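Local atomic coordinates of autolysin E (PDB entry 4PI8), a protein that probably cleaves glycosidic bonds in the NAG-NAM polymers of staphylococcal peptidoglycan, acting as a cell-wall glycosidase with a lysozyme-like domain. Residues A[13-18]-A[40-45]; A[180-185]-A[192-197]. The protein carries 1 engineered substitution. All blocks are in the same frame, centred on the assembly; numbering follows the deposited sequence. Where two conformers were deposited one is given.

Contact 1 of 2, residues A[13-18]-A[40-45]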
loop_
_atom_site.group_PDB
_atom_site.type_symbol
_atom_site.label_atom_id
_atom_site.label_comp_id
_atom_site.label_asym_id
_atom_site.label_seq_id
_atom_site.Cartn_x
_atom_site.Cartn_y
_atom_site.Cartn_z
ATOM N N GLU A 13 -23.255 -9.356 -2.247
ATOM C CA GLU A 13 -23.609 -8.021 -1.730
ATOM C C GLU A 13 -22.392 -7.076 -1.865
ATOM O O GLU A 13 -22.517 -5.970 -2.365
ATOM C CB GLU A 13 -24.038 -8.117 -0.274
ATOM C CG GLU A 13 -25.495 -8.599 -0.022
ATOM C CD GLU A 13 -25.748 -9.099 1.383
ATOM O OE1 GLU A 13 -24.861 -9.249 2.269
ATOM O OE2 GLU A 13 -26.946 -9.465 1.614
ATOM N N ALA A 14 -21.221 -7.606 -1.488
ATOM C CA ALA A 14 -20.002 -6.805 -1.607
ATOM C C ALA A 14 -19.658 -6.414 -3.041
ATOM O O ALA A 14 -19.295 -5.292 -3.350
ATOM C CB ALA A 14 -18.845 -7.536 -0.957
ATOM N N VAL A 15 -19.831 -7.364 -3.972
ATOM C CA VAL A 15 -19.587 -7.083 -5.365
ATOM C C VAL A 15 -20.471 -5.938 -5.857
ATOM O O VAL A 15 -20.025 -5.015 -6.524
ATOM C CB VAL A 15 -19.797 -8.321 -6.252
ATOM C CG1 VAL A 15 -19.810 -7.926 -7.720
ATOM C CG2 VAL A 15 -18.770 -9.377 -5.942
ATOM N N SER A 16 -21.767 -5.997 -5.511
ATOM C CA SER A 16 -22.694 -4.947 -5.953
ATOM C C SER A 16 -22.256 -3.568 -5.445
ATOM O O SER A 16 -22.361 -2.567 -6.108
ATOM C CB SER A 16 -24.103 -5.233 -5.461
ATOM O OG SER A 16 -24.632 -6.370 -6.105
ATOM N N MET A 17 -21.790 -3.550 -4.195
ATOM C CA MET A 17 -21.297 -2.298 -3.592
ATOM C C MET A 17 -20.048 -1.775 -4.338
ATOM O O MET A 17 -19.979 -0.639 -4.621
ATOM C CB MET A 17 -21.049 -2.532 -2.104
ATOM C CG MET A 17 -22.332 -2.762 -1.322
ATOM S SD MET A 17 -22.173 -3.410 0.336
ATOM C CE MET A 17 -21.691 -1.971 1.196
ATOM N N GLN A 18 -19.098 -2.690 -4.643
ATOM C CA GLN A 18 -17.855 -2.304 -5.349
ATOM C C GLN A 18 -18.146 -1.768 -6.761
ATOM O O GLN A 18 -17.417 -0.963 -7.278
ATOM C CB GLN A 18 -16.930 -3.488 -5.473
ATOM C CG GLN A 18 -16.353 -4.023 -4.187
ATOM C CD GLN A 18 -15.433 -3.095 -3.404
ATOM O OE1 GLN A 18 -15.018 -2.056 -3.916
ATOM N NE2 GLN A 18 -15.103 -3.522 -2.216
ATOM N N GLU A 40 -14.599 -7.492 -14.414
ATOM C CA GLU A 40 -13.187 -7.356 -13.983
ATOM C C GLU A 40 -13.107 -7.084 -12.501
ATOM O O GLU A 40 -12.309 -7.682 -11.800
ATOM C CB GLU A 40 -12.479 -6.276 -14.781
ATOM C CG GLU A 40 -12.213 -6.745 -16.226
ATOM C CD GLU A 40 -11.801 -5.630 -17.132
ATOM O OE1 GLU A 40 -12.105 -4.441 -16.907
ATOM O OE2 GLU A 40 -11.141 -5.974 -18.151
ATOM N N ILE A 41 -13.985 -6.202 -12.032
ATOM C CA ILE A 41 -14.029 -5.890 -10.578
ATOM C C ILE A 41 -14.373 -7.138 -9.814
ATOM O O ILE A 41 -13.701 -7.523 -8.831
ATOM C CB ILE A 41 -15.057 -4.817 -10.291
ATOM C CG1 ILE A 41 -14.641 -3.496 -10.848
ATOM C CG2 ILE A 41 -15.289 -4.718 -8.773
ATOM C CD1 ILE A 41 -15.783 -2.484 -10.979
ATOM N N ALA A 42 -15.444 -7.841 -10.212
ATOM C CA ALA A 42 -15.838 -9.040 -9.538
ATOM C C ALA A 42 -14.750 -10.118 -9.504
ATOM O O ALA A 42 -14.565 -10.791 -8.506
ATOM C CB ALA A 42 -17.140 -9.608 -10.138
ATOM N N LYS A 43 -14.079 -10.319 -10.653
ATOM C CA LYS A 43 -13.039 -11.318 -10.739
ATOM C C LYS A 43 -11.865 -11.006 -9.757
ATOM O O LYS A 43 -11.355 -11.866 -9.046
ATOM C CB LYS A 43 -12.512 -11.400 -12.193
ATOM C CG LYS A 43 -11.396 -12.425 -12.354
ATOM C CD LYS A 43 -10.804 -12.493 -13.754
ATOM C CE LYS A 43 -9.434 -13.153 -13.662
ATOM N NZ LYS A 43 -8.866 -13.473 -14.998
ATOM N N ALA A 44 -11.514 -9.729 -9.763
ATOM C CA ALA A 44 -10.362 -9.212 -8.992
ATOM C C ALA A 44 -10.549 -9.386 -7.492
ATOM O O ALA A 44 -9.606 -9.711 -6.771
ATOM C CB ALA A 44 -10.080 -7.765 -9.300
ATOM N N MET A 45 -11.794 -9.259 -7.018
ATOM C CA MET A 45 -12.088 -9.372 -5.599
ATOM C C MET A 45 -12.398 -10.795 -5.162
ATOM O O MET A 45 -12.545 -11.092 -3.969
ATOM C CB MET A 45 -13.147 -8.316 -5.144
ATOM C CG MET A 45 -14.454 -8.544 -5.803
ATOM S SD MET A 45 -15.656 -7.250 -5.446
ATOM C CE MET A 45 -16.082 -7.700 -3.789
#

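Contact 2 of 2, residues A[180-185]-A[192-197]. With AMU (N-acetyl-beta-muramic acid), chain B; NAG (2-acetamido-2-deoxy-beta-D-glucopyranose), chain C; SO4 (sulfate ion), chain N.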
loop_
_atom_site.group_PDB
_atom_site.type_symbol
_atom_site.label_atom_id
_atom_site.label_comp_id
_atom_site.label_asym_id
_atom_site.label_seq_id
_atom_site.Cartn_x
_atom_site.Cartn_y
_atom_site.Cartn_z
ATOM N N TYR A 180 -5.540 -7.609 1.085
ATOM C CA TYR A 180 -6.934 -7.800 0.634
ATOM C C TYR A 180 -7.903 -6.848 1.360
ATOM O O TYR A 180 -8.738 -6.234 0.739
ATOM C CB TYR A 180 -7.382 -9.257 0.834
ATOM C CG TYR A 180 -8.726 -9.508 0.191
ATOM C CD1 TYR A 180 -8.844 -9.777 -1.153
ATOM C CD2 TYR A 180 -9.893 -9.433 0.915
ATOM C CE1 TYR A 180 -10.072 -9.938 -1.761
ATOM C CE2 TYR A 180 -11.130 -9.583 0.288
ATOM C CZ TYR A 180 -11.205 -9.849 -1.025
ATOM O OH TYR A 180 -12.467 -9.969 -1.648
ATOM N N GLN A 181 -7.756 -6.796 2.675
ATOM C CA GLN A 181 -8.625 -5.920 3.471
ATOM C C GLN A 181 -8.370 -4.462 3.193
ATOM O O GLN A 181 -9.299 -3.643 3.181
ATOM C CB GLN A 181 -8.532 -6.174 4.957
ATOM C CG GLN A 181 -8.997 -7.560 5.384
ATOM C CD GLN A 181 -8.647 -7.837 6.811
ATOM O OE1 GLN A 181 -7.532 -7.592 7.273
ATOM N NE2 GLN A 181 -9.630 -8.335 7.580
ATOM N N MET A 182 -7.104 -4.079 3.004
ATOM C CA MET A 182 -6.775 -2.685 2.672
ATOM C C MET A 182 -7.422 -2.308 1.349
ATOM O O MET A 182 -7.853 -1.142 1.174
ATOM C CB MET A 182 -5.254 -2.503 2.608
ATOM C CG MET A 182 -4.589 -2.580 3.964
ATOM S SD MET A 182 -2.788 -2.489 3.894
ATOM C CE MET A 182 -2.569 -0.744 3.528
ATOM N N ARG A 183 -7.447 -3.235 0.389
ATOM C CA ARG A 183 -7.942 -2.945 -0.929
ATOM C C ARG A 183 -9.478 -3.009 -1.058
ATOM O O ARG A 183 -10.064 -2.234 -1.804
ATOM C CB ARG A 183 -7.292 -3.871 -1.961
ATOM C CG ARG A 183 -7.776 -3.697 -3.376
ATOM C CD ARG A 183 -7.572 -2.285 -3.935
ATOM N NE ARG A 183 -8.105 -2.135 -5.294
ATOM C CZ ARG A 183 -9.374 -1.880 -5.583
ATOM N NH1 ARG A 183 -10.294 -1.842 -4.629
ATOM N NH2 ARG A 183 -9.725 -1.706 -6.854
ATOM N N TRP A 184 -10.092 -4.003 -0.413
ATOM C CA TRP A 184 -11.480 -4.322 -0.669
ATOM C C TRP A 184 -12.363 -4.181 0.589
ATOM O O TRP A 184 -13.571 -4.394 0.491
ATOM C CB TRP A 184 -11.609 -5.746 -1.241
ATOM C CG TRP A 184 -10.894 -5.978 -2.533
ATOM C CD1 TRP A 184 -9.774 -6.715 -2.710
ATOM C CD2 TRP A 184 -11.271 -5.490 -3.821
ATOM N NE1 TRP A 184 -9.416 -6.647 -4.013
ATOM C CE2 TRP A 184 -10.305 -5.922 -4.732
ATOM C CE3 TRP A 184 -12.333 -4.696 -4.305
ATOM C CZ2 TRP A 184 -10.367 -5.619 -6.084
ATOM C CZ3 TRP A 184 -12.396 -4.424 -5.646
ATOM C CH2 TRP A 184 -11.388 -4.883 -6.519
ATOM N N ASN A 185 -11.803 -3.806 1.709
ATOM C CA ASN A 185 -12.529 -3.592 2.964
ATOM C C ASN A 185 -13.785 -4.411 3.099
ATOM O O ASN A 185 -14.896 -3.870 3.172
ATOM C CB ASN A 185 -12.811 -2.096 3.138
ATOM C CG ASN A 185 -13.106 -1.712 4.583
ATOM O OD1 ASN A 185 -12.940 -2.500 5.511
ATOM N ND2 ASN A 185 -13.461 -0.428 4.762
ATOM N N HIS A 192 -13.213 3.347 2.337
ATOM C CA HIS A 192 -11.888 3.333 2.953
ATOM C C HIS A 192 -10.987 2.292 2.294
ATOM O O HIS A 192 -10.323 1.506 3.026
ATOM C CB HIS A 192 -11.952 3.169 4.477
ATOM C CG HIS A 192 -10.719 3.694 5.127
ATOM N ND1 HIS A 192 -9.726 2.865 5.629
ATOM C CD2 HIS A 192 -10.222 4.956 5.193
ATOM C CE1 HIS A 192 -8.708 3.604 6.027
ATOM N NE2 HIS A 192 -8.966 4.873 5.768
ATOM N N GLN A 193 -10.862 2.367 1.002
ATOM C CA GLN A 193 -9.996 1.416 0.226
ATOM C C GLN A 193 -8.759 2.134 -0.233
ATOM O O GLN A 193 -8.750 3.274 -0.669
ATOM C CB GLN A 193 -10.801 0.845 -0.916
ATOM C CG GLN A 193 -11.885 -0.061 -0.346
ATOM C CD GLN A 193 -12.854 -0.778 -1.282
ATOM O OE1 GLN A 193 -13.604 -1.600 -0.779
ATOM N NE2 GLN A 193 -12.878 -0.448 -2.535
ATOM N N TYR A 194 -7.635 1.392 -0.181
ATOM C CA TYR A 194 -6.336 2.073 -0.321
ATOM C C TYR A 194 -6.086 2.533 -1.708
ATOM O O TYR A 194 -5.357 3.532 -1.908
ATOM C CB TYR A 194 -5.215 1.136 0.172
ATOM C CG TYR A 194 -3.949 1.921 0.594
ATOM C CD1 TYR A 194 -3.043 2.367 -0.387
ATOM C CD2 TYR A 194 -3.702 2.207 1.884
ATOM C CE1 TYR A 194 -1.978 3.158 -0.006
ATOM C CE2 TYR A 194 -2.609 3.014 2.256
ATOM C CZ TYR A 194 -1.788 3.456 1.285
ATOM O OH TYR A 194 -0.677 4.239 1.710
ATOM N N ALA A 195 -6.575 1.810 -2.717
ATOM C CA ALA A 195 -6.238 2.094 -4.076
ATOM C C ALA A 195 -7.374 1.760 -5.005
ATOM O O ALA A 195 -8.223 0.928 -4.633
ATOM C CB ALA A 195 -5.008 1.302 -4.441
ATOM N N SER A 196 -7.386 2.385 -6.201
ATOM C CA SER A 196 -8.353 2.014 -7.248
ATOM C C SER A 196 -7.906 0.921 -8.153
ATOM O O SER A 196 -8.710 0.236 -8.739
ATOM C CB SER A 196 -8.762 3.251 -8.043
ATOM O OG SER A 196 -7.673 3.764 -8.788
ATOM N N ASP A 197 -6.579 0.719 -8.279
ATOM C CA ASP A 197 -6.065 -0.334 -9.130
ATOM C C ASP A 197 -6.570 -1.692 -8.602
ATOM O O ASP A 197 -6.223 -2.090 -7.500
ATOM C CB ASP A 197 -4.532 -0.258 -9.145
ATOM C CG ASP A 197 -3.881 -1.313 -9.981
ATOM O OD1 ASP A 197 -4.478 -2.197 -10.598
ATOM O OD2 ASP A 197 -2.613 -1.248 -9.924
HETATM C C1 AMU B . -6.706 6.182 -3.440
HETATM C C2 AMU B . -6.755 6.821 -2.083
HETATM C C3 AMU B . -8.134 6.595 -1.442
HETATM C C4 AMU B . -9.216 7.094 -2.428
HETATM C C5 AMU B . -8.965 6.524 -3.794
HETATM C C6 AMU B . -9.996 7.025 -4.809
HETATM C C7 AMU B . -5.037 6.937 -0.272
HETATM C C8 AMU B . -4.148 6.098 0.620
HETATM C C9 AMU B . -8.222 6.375 0.956
HETATM C C10 AMU B . -7.609 7.077 2.105
HETATM C C11 AMU B . -9.642 5.913 1.273
HETATM O O1 AMU B . -5.459 6.418 -4.074
HETATM O O3 AMU B . -8.250 7.245 -0.180
HETATM O O4 AMU B . -10.461 6.665 -1.851
HETATM O O5 AMU B . -7.677 6.866 -4.241
HETATM O O6 AMU B . -9.899 6.357 -6.071
HETATM O O7 AMU B . -5.009 8.148 -0.230
HETATM O O10 AMU B . -7.022 6.414 3.011
HETATM O O11 AMU B . -7.732 8.366 2.187
HETATM N N2 AMU B . -5.736 6.249 -1.167
HETATM C C1 NAG C . -11.451 7.676 -1.802
HETATM C C2 NAG C . -12.687 6.924 -1.294
HETATM C C3 NAG C . -13.846 7.928 -1.175
HETATM C C4 NAG C . -13.371 9.078 -0.339
HETATM C C5 NAG C . -12.077 9.689 -0.850
HETATM C C6 NAG C . -11.566 10.670 0.163
HETATM C C7 NAG C . -12.973 4.470 -1.677
HETATM C C8 NAG C . -13.461 3.436 -2.616
HETATM N N2 NAG C . -13.089 5.750 -2.072
HETATM O O3 NAG C . -14.934 7.287 -0.525
HETATM O O4 NAG C . -14.343 10.118 -0.399
HETATM O O5 NAG C . -11.068 8.680 -0.898
HETATM O O6 NAG C . -10.464 11.298 -0.496
HETATM O O7 NAG C . -12.485 4.179 -0.577
HETATM S S SO4 N . -4.440 4.291 -6.953
HETATM O O1 SO4 N . -3.240 4.265 -6.067
HETATM O O2 SO4 N . -5.566 4.774 -6.197
HETATM O O3 SO4 N . -4.578 2.978 -7.649
HETATM O O4 SO4 N . -4.233 5.350 -8.023
#

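Contact 1 of 2, residues A[13-18]-A[40-45]
An apolar helix-to-helix contact, centred on the M45 side chain, joins 13-18 to 40-45, segments of helix 11-18 and helix 38-45, well off the centre of the chain. The axes of the two segments come within 9.8 Å and run at 131° to each other, nearer antiparallel than parallel. M45 reaches across from segment 40-45. Its CG sits between the backbone N and the carbonyl carbon (chi1 64°), and a bend at chi3 carries the methyl against the opposite helix. There the thioether lies between two residues: SD is 3.8 Å from CG2 of V15 on one flank and 3.5 Å from CG of Q18 on the other, while CE rests 4.0 Å from CB of A14 and also touches the backbone N of V15. V15 divides its branches. CG2 goes to the sulfur, and CG1, anti to the backbone N (chi1 169°), meets CB of A42 at 4.0 Å, beside the closest approach of the two backbones. Q18 offers only its aliphatic part here, CB lying 3.9 Å from CG2 of I41. Its amide is engaged elsewhere: OE1 accepts from Q25, and NE2 donates to Q193 OE1 in the loop that binds the glycan. The pairing is thus held by van der Waals contact, with most of the touching residues buried. Strands 26-29 and 32-35 form the hairpin linking the two helices in sequence; W184 of helix 179-184 packs on Q18, A44 and M45, and P189 and Y227 lie against A14.

Contact 2 of 2, residues A[180-185]-A[192-197]
R183 starts away from 192-197, its CG anti to the backbone N (chi1 178°), but a bend at chi2 (59°) turns its guanidinium back toward the loop. NE then donates an almost straight bond to D197 O, 2.9 Å away; the acceptor lies in the guanidinium plane, whereas NE stands above the carbonyl plane of D197. A195 O sits over one guanidinium face, CH2 of W184 lies over the opposite one, toward its rim, and Q25 takes a hydrogen bond from NH2. One residue earlier, M182 O accepts from Y194 N at 2.9 Å, and the bent M182 side chain sets CE 3.6 Å from Y194 CD2. This helix-and-loop pair belongs to the glucosaminidase domain of the lysozyme clan, and the loop forms one wall of its glycan pocket. The acetyl methyl C8 of N-acetylmuramic acid lies over the centre of the Y194 ring, 3.6 Å from CZ of Y194, a CH-pi arrangement, while Y194 O accepts from the sugar's N2 at 2.8 Å. Y194 OH is bonded to F131 O. Q193 N donates to O7 of N-acetylglucosamine at 2.9 Å; the extended Q193 side chain runs back across R183 O, and its OE1 accepts from A190 N as well as from Q18. Farther along, the backbone N atoms of S196 and D197 hold a sulfate, probably from the crystallisation liquor.

How the contacts relate
Both contacts are largely buried, but contact 2 lies about 9 Å from the centre of the chain and contact 1 about 20 Å, measured between centres. They differ in chemistry: contact 1 joins two helices through methyl, methylene and thioether groups, whereas contact 2 ties a helix to an irregular loop through backbone and guanidinium hydrogen bonds and carries sugar ligands on that loop. The two adjoin directly. M45 O and Y180 OH approach to 2.6 Å, a hydrogen bond, and the Q18 amide reaches the glycan loop. Helix 179-184 lies between the two, W184 packing on M45 while M182 and R183 meet the glycan-binding loop.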